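Local atomic coordinates of DNA-entry nuclease inhibitor (Bacillus subtilis subsp. subtilis, PDB entry 4MQD), a protein that inhibits the DNA-degrading activity of the DNA-entry nuclease and so takes part in the competence of cells for transformation. Residues P10-Q24 and G48-I62. Residues are numbered along the deposited sequence; the frame is centred on the assembly and turned at random. Where two conformers were deposited one is given.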
loop_
_atom_site.group_PDB
_atom_site.type_symbol
_atom_site.label_atom_id
_atom_site.label_comp_id
_atom_site.label_asym_id
_atom_site.label_seq_id
_atom_site.Cartn_x
_atom_site.Cartn_y
_atom_site.Cartn_z
ATOM N N PRO A 10 -3.528 -5.307 -16.039
ATOM C CA PRO A 10 -2.112 -4.937 -16.105
ATOM C C PRO A 10 -1.558 -5.021 -17.527
ATOM O O PRO A 10 -1.887 -5.954 -18.263
ATOM C CB PRO A 10 -1.433 -5.972 -15.206
ATOM C CG PRO A 10 -2.492 -6.391 -14.246
ATOM C CD PRO A 10 -3.787 -6.325 -15.003
ATOM N N GLN A 11 -0.735 -4.046 -17.904
ATOM C CA GLN A 11 -0.175 -3.971 -19.250
ATOM C C GLN A 11 1.343 -4.028 -19.197
ATOM O O GLN A 11 1.982 -3.168 -18.589
ATOM C CB GLN A 11 -0.612 -2.675 -19.936
ATOM C CG GLN A 11 -2.088 -2.627 -20.303
ATOM C CD GLN A 11 -2.465 -3.625 -21.382
ATOM O OE1 GLN A 11 -1.635 -4.019 -22.200
ATOM N NE2 GLN A 11 -3.724 -4.040 -21.386
ATOM N N GLU A 12 1.912 -5.043 -19.840
ATOM C CA GLU A 12 3.359 -5.181 -19.934
ATOM C C GLU A 12 3.918 -4.092 -20.850
ATOM O O GLU A 12 3.305 -3.745 -21.858
ATOM C CB GLU A 12 3.734 -6.573 -20.451
ATOM C CG GLU A 12 5.206 -6.925 -20.283
ATOM C CD GLU A 12 5.490 -8.406 -20.483
ATOM O OE1 GLU A 12 4.640 -9.111 -21.069
ATOM O OE2 GLU A 12 6.571 -8.866 -20.053
ATOM N N LEU A 13 5.073 -3.550 -20.483
ATOM C CA LEU A 13 5.687 -2.453 -21.225
ATOM C C LEU A 13 7.201 -2.505 -21.069
ATOM O O LEU A 13 7.710 -2.606 -19.951
ATOM C CB LEU A 13 5.158 -1.111 -20.709
ATOM C CG LEU A 13 5.430 0.130 -21.564
ATOM C CD1 LEU A 13 4.591 0.106 -22.833
ATOM C CD2 LEU A 13 5.155 1.401 -20.773
ATOM N N SER A 14 7.916 -2.447 -22.192
ATOM C CA SER A 14 9.377 -2.397 -22.167
ATOM C C SER A 14 9.840 -0.968 -21.915
ATOM O O SER A 14 9.622 -0.088 -22.746
ATOM C CB SER A 14 9.962 -2.914 -23.482
ATOM O OG SER A 14 9.706 -4.299 -23.636
ATOM N N ILE A 15 10.469 -0.742 -20.764
ATOM C CA ILE A 15 10.972 0.580 -20.403
ATOM C C ILE A 15 12.346 0.810 -21.022
ATOM O O ILE A 15 13.237 -0.029 -20.899
ATOM C CB ILE A 15 11.097 0.753 -18.872
ATOM C CG1 ILE A 15 9.755 0.480 -18.176
ATOM C CG2 ILE A 15 11.630 2.143 -18.525
ATOM C CD1 ILE A 15 8.592 1.289 -18.709
ATOM N N SER A 16 12.505 1.951 -21.684
ATOM C CA SER A 16 13.802 2.389 -22.182
ATOM C C SER A 16 14.120 3.769 -21.623
ATOM O O SER A 16 13.217 4.564 -21.354
ATOM C CB SER A 16 13.813 2.427 -23.709
ATOM O OG SER A 16 13.804 1.120 -24.247
ATOM N N TYR A 17 15.410 4.034 -21.438
ATOM C CA TYR A 17 15.888 5.326 -20.950
ATOM C C TYR A 17 15.218 5.762 -19.641
ATOM O O TYR A 17 14.950 6.948 -19.432
ATOM C CB TYR A 17 15.725 6.388 -22.041
ATOM C CG TYR A 17 16.386 5.996 -23.344
ATOM C CD1 TYR A 17 17.760 6.119 -23.512
ATOM C CD2 TYR A 17 15.641 5.482 -24.401
ATOM C CE1 TYR A 17 18.372 5.754 -24.700
ATOM C CE2 TYR A 17 16.244 5.115 -25.594
ATOM C CZ TYR A 17 17.610 5.255 -25.739
ATOM O OH TYR A 17 18.217 4.894 -26.920
ATOM N N HIS A 18 14.959 4.786 -18.770
ATOM C CA HIS A 18 14.455 5.029 -17.417
ATOM C C HIS A 18 13.242 5.959 -17.354
ATOM O O HIS A 18 13.160 6.818 -16.473
ATOM C CB HIS A 18 15.582 5.584 -16.541
ATOM C CG HIS A 18 16.787 4.700 -16.487
ATOM N ND1 HIS A 18 17.814 4.789 -17.399
ATOM C CD2 HIS A 18 17.120 3.699 -15.639
ATOM C CE1 HIS A 18 18.734 3.885 -17.111
ATOM N NE2 HIS A 18 18.337 3.211 -16.048
ATOM N N GLN A 19 12.301 5.783 -18.279
ATOM C CA GLN A 19 11.108 6.624 -18.306
ATOM C C GLN A 19 9.944 6.006 -19.078
ATOM O O GLN A 19 10.128 5.132 -19.929
ATOM C CB GLN A 19 11.438 8.000 -18.900
ATOM C CG GLN A 19 11.540 8.032 -20.420
ATOM C CD GLN A 19 12.175 9.308 -20.940
ATOM O OE1 GLN A 19 11.480 10.261 -21.305
ATOM N NE2 GLN A 19 13.506 9.341 -20.961
ATOM N N PHE A 20 8.744 6.470 -18.745
ATOM C CA PHE A 20 7.556 6.266 -19.566
ATOM C C PHE A 20 6.704 7.525 -19.446
ATOM O O PHE A 20 6.826 8.268 -18.468
ATOM C CB PHE A 20 6.776 5.018 -19.139
ATOM C CG PHE A 20 6.294 5.053 -17.717
ATOM C CD1 PHE A 20 5.058 5.601 -17.402
ATOM C CD2 PHE A 20 7.070 4.525 -16.696
ATOM C CE1 PHE A 20 4.609 5.630 -16.092
ATOM C CE2 PHE A 20 6.626 4.552 -15.383
ATOM C CZ PHE A 20 5.394 5.105 -15.082
ATOM N N THR A 21 5.848 7.760 -20.433
ATOM C CA THR A 21 5.162 9.040 -20.551
ATOM C C THR A 21 3.661 8.881 -20.732
ATOM O O THR A 21 3.206 8.091 -21.558
ATOM C CB THR A 21 5.740 9.851 -21.726
ATOM O OG1 THR A 21 7.146 10.038 -21.521
ATOM C CG2 THR A 21 5.061 11.214 -21.848
ATOM N N VAL A 22 2.908 9.644 -19.943
ATOM C CA VAL A 22 1.458 9.720 -20.055
ATOM C C VAL A 22 1.126 10.972 -20.855
ATOM O O VAL A 22 1.557 12.068 -20.490
ATOM C CB VAL A 22 0.793 9.812 -18.666
ATOM C CG1 VAL A 22 -0.727 9.833 -18.793
ATOM C CG2 VAL A 22 1.257 8.663 -17.776
ATOM N N PHE A 23 0.370 10.818 -21.941
ATOM C CA PHE A 23 0.076 11.947 -22.829
ATOM C C PHE A 23 -1.300 11.872 -23.487
ATOM O O PHE A 23 -1.990 10.852 -23.415
ATOM C CB PHE A 23 1.177 12.095 -23.889
ATOM C CG PHE A 23 1.402 10.864 -24.724
ATOM C CD1 PHE A 23 2.137 9.795 -24.226
ATOM C CD2 PHE A 23 0.914 10.787 -26.020
ATOM C CE1 PHE A 23 2.361 8.666 -24.997
ATOM C CE2 PHE A 23 1.135 9.662 -26.796
ATOM C CZ PHE A 23 1.861 8.600 -26.284
ATOM N N GLN A 24 -1.687 12.975 -24.123
ATOM C CA GLN A 24 -3.017 13.116 -24.712
ATOM C C GLN A 24 -3.189 12.192 -25.914
ATOM O O GLN A 24 -2.213 11.824 -26.567
ATOM C CB GLN A 24 -3.272 14.569 -25.137
ATOM C CG GLN A 24 -3.060 15.615 -24.045
ATOM C CD GLN A 24 -3.858 15.340 -22.781
ATOM O OE1 GLN A 24 -5.034 14.981 -22.840
ATOM N NE2 GLN A 24 -3.222 15.522 -21.627
ATOM N N GLY A 48 0.662 18.917 -22.369
ATOM C CA GLY A 48 -0.326 18.035 -21.769
ATOM C C GLY A 48 0.226 16.635 -21.583
ATOM O O GLY A 48 -0.478 15.652 -21.814
ATOM N N ALA A 49 1.486 16.544 -21.159
ATOM C CA ALA A 49 2.151 15.251 -20.990
ATOM C C ALA A 49 3.003 15.227 -19.727
ATOM O O ALA A 49 3.606 16.234 -19.357
ATOM C CB ALA A 49 3.008 14.938 -22.207
ATOM N N ILE A 50 3.032 14.068 -19.070
ATOM C CA ILE A 50 3.872 13.848 -17.897
ATOM C C ILE A 50 4.704 12.593 -18.116
ATOM O O ILE A 50 4.156 11.525 -18.393
ATOM C CB ILE A 50 3.035 13.655 -16.613
ATOM C CG1 ILE A 50 2.109 14.853 -16.374
ATOM C CG2 ILE A 50 3.949 13.439 -15.409
ATOM C CD1 ILE A 50 0.995 14.576 -15.386
ATOM N N SER A 51 6.024 12.724 -18.003
ATOM C CA SER A 51 6.911 11.568 -18.024
ATOM C C SER A 51 7.291 11.223 -16.598
ATOM O O SER A 51 7.658 12.102 -15.820
ATOM C CB SER A 51 8.168 11.844 -18.842
ATOM O OG SER A 51 7.839 12.220 -20.168
ATOM N N PHE A 52 7.189 9.942 -16.261
ATOM C CA PHE A 52 7.561 9.462 -14.941
ATOM C C PHE A 52 8.886 8.719 -15.025
ATOM O O PHE A 52 9.143 7.999 -15.989
ATOM C CB PHE A 52 6.471 8.551 -14.374
ATOM C CG PHE A 52 5.204 9.277 -14.021
ATOM C CD1 PHE A 52 5.134 10.052 -12.871
ATOM C CD2 PHE A 52 4.084 9.191 -14.838
ATOM C CE1 PHE A 52 3.970 10.727 -12.541
ATOM C CE2 PHE A 52 2.917 9.864 -14.514
ATOM C CZ PHE A 52 2.860 10.633 -13.363
ATOM N N GLU A 53 9.728 8.912 -14.015
ATOM C CA GLU A 53 11.005 8.223 -13.937
ATOM C C GLU A 53 10.783 6.768 -13.542
ATOM O O GLU A 53 9.984 6.472 -12.652
ATOM C CB GLU A 53 11.902 8.893 -12.900
ATOM C CG GLU A 53 13.329 8.363 -12.877
ATOM C CD GLU A 53 14.007 8.529 -11.530
ATOM O OE1 GLU A 53 13.308 8.749 -10.516
ATOM O OE2 GLU A 53 15.251 8.423 -11.487
ATOM N N ALA A 54 11.498 5.869 -14.210
ATOM C CA ALA A 54 11.481 4.451 -13.880
ATOM C C ALA A 54 12.842 4.066 -13.323
ATOM O O ALA A 54 13.855 4.672 -13.675
ATOM C CB ALA A 54 11.157 3.625 -15.114
ATOM N N GLN A 55 12.860 3.061 -12.453
ATOM C CA GLN A 55 14.093 2.647 -11.783
ATOM C C GLN A 55 15.097 1.998 -12.730
ATOM O O GLN A 55 16.301 2.198 -12.590
ATOM C CB GLN A 55 13.780 1.684 -10.641
ATOM C CG GLN A 55 13.071 2.338 -9.470
ATOM C CD GLN A 55 12.992 1.427 -8.264
ATOM O OE1 GLN A 55 12.927 0.204 -8.402
ATOM N NE2 GLN A 55 13.001 2.016 -7.073
ATOM N N ARG A 56 14.601 1.217 -13.685
ATOM C CA ARG A 56 15.470 0.519 -14.628
ATOM C C ARG A 56 14.759 0.198 -15.938
ATOM O O ARG A 56 13.531 0.282 -16.037
ATOM C CB ARG A 56 16.018 -0.764 -13.995
ATOM C CG ARG A 56 14.948 -1.704 -13.465
ATOM C CD ARG A 56 15.542 -2.845 -12.655
ATOM N NE ARG A 56 16.247 -2.366 -11.467
ATOM C CZ ARG A 56 15.664 -1.957 -10.339
ATOM N NH1 ARG A 56 14.336 -1.955 -10.208
ATOM N NH2 ARG A 56 16.418 -1.540 -9.325
ATOM N N ASN A 57 15.555 -0.156 -16.942
ATOM C CA ASN A 57 15.042 -0.555 -18.244
ATOM C C ASN A 57 14.767 -2.050 -18.243
ATOM O O ASN A 57 15.692 -2.863 -18.200
ATOM C CB ASN A 57 16.042 -0.192 -19.339
ATOM C CG ASN A 57 16.315 1.298 -19.401
ATOM O OD1 ASN A 57 15.442 2.114 -19.110
ATOM N ND2 ASN A 57 17.530 1.657 -19.780
ATOM N N THR A 58 13.487 -2.401 -18.279
ATOM C CA THR A 58 13.055 -3.782 -18.142
ATOM C C THR A 58 11.610 -3.915 -18.613
ATOM O O THR A 58 10.950 -2.912 -18.892
ATOM C CB THR A 58 13.166 -4.245 -16.669
ATOM O OG1 THR A 58 12.835 -5.635 -16.565
ATOM C CG2 THR A 58 12.239 -3.436 -15.761
ATOM N N LYS A 59 11.131 -5.151 -18.713
ATOM C CA LYS A 59 9.717 -5.400 -18.987
ATOM C C LYS A 59 8.919 -5.161 -17.709
ATOM O O LYS A 59 8.905 -5.998 -16.807
ATOM C CB LYS A 59 9.490 -6.820 -19.519
ATOM C CG LYS A 59 9.651 -6.931 -21.028
ATOM C CD LYS A 59 9.755 -8.375 -21.497
ATOM C CE LYS A 59 11.166 -8.921 -21.334
ATOM N NZ LYS A 59 11.327 -10.256 -21.975
ATOM N N ALA A 60 8.273 -4.000 -17.639
ATOM C CA ALA A 60 7.515 -3.593 -16.461
ATOM C C ALA A 60 6.020 -3.724 -16.716
ATOM O O ALA A 60 5.588 -3.881 -17.860
ATOM C CB ALA A 60 7.859 -2.161 -16.093
ATOM N N PHE A 61 5.237 -3.663 -15.643
ATOM C CA PHE A 61 3.781 -3.676 -15.739
ATOM C C PHE A 61 3.218 -2.318 -15.338
ATOM O O PHE A 61 3.628 -1.743 -14.329
ATOM C CB PHE A 61 3.188 -4.775 -14.852
ATOM C CG PHE A 61 3.359 -6.158 -15.410
ATOM C CD1 PHE A 61 2.487 -6.643 -16.377
ATOM C CD2 PHE A 61 4.394 -6.974 -14.976
ATOM C CE1 PHE A 61 2.641 -7.916 -16.899
ATOM C CE2 PHE A 61 4.554 -8.251 -15.493
ATOM C CZ PHE A 61 3.676 -8.722 -16.455
ATOM N N ILE A 62 2.289 -1.811 -16.145
ATOM C CA ILE A 62 1.574 -0.575 -15.851
ATOM C C ILE A 62 0.175 -0.928 -15.358
ATOM O O ILE A 62 -0.591 -1.562 -16.081
ATOM C CB ILE A 62 1.444 0.317 -17.107
ATOM C CG1 ILE A 62 2.825 0.610 -17.718
ATOM C CG2 ILE A 62 0.697 1.605 -16.780
ATOM C CD1 ILE A 62 3.766 1.394 -16.825
#
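Phe20 and Ile62 meet where two antiparallel strand pairs, 11-14 with 59-62 and 19-24 with 49-53, face each other across the core of a β-sandwich-like fold; each pair belongs to a different sheet, and both segments cross from one sheet to the other. The methyl CD1 of Ile62 sits over the centre of the Phe20 ring as a CH-π contact, 4.2 Å from the centroid, while CB of Phe52 presses on the opposite face, 3.7 Å from CZ of Phe20. The flat ring fills the slot between them. Its CG stands between backbone N and carbonyl carbon (chi1 60°), which swings the ring toward the neighbouring strand. Val22 CG2 plugs the edge of the Phe52 ring. Where both segments pass between the sheets, Ile15 drives CG2 against Ala54 CB at 3.7 Å and lays CG1 beside Ala60 CB; the small alanines leave room for the branched bump. Between the two ladders Asn57 OD1 supplies the acceptor for His18 N, in the carbonyl plane, on a lone pair. On the face turned away from Phe20, the buried hydroxyls of Thr21 and Ser51 satisfy each other at a non-hydrogen-bonded pair. The bent Gln24 chain (chi2 -54°) brings NE2 to Gly48 O, while OE1 accepts from Thr86 N. An alanine here would probably leave both backbone groups without these mates. Gly48 O lies 2.8 Å from Gln24 NE2, near the plane of the Gln24 amide.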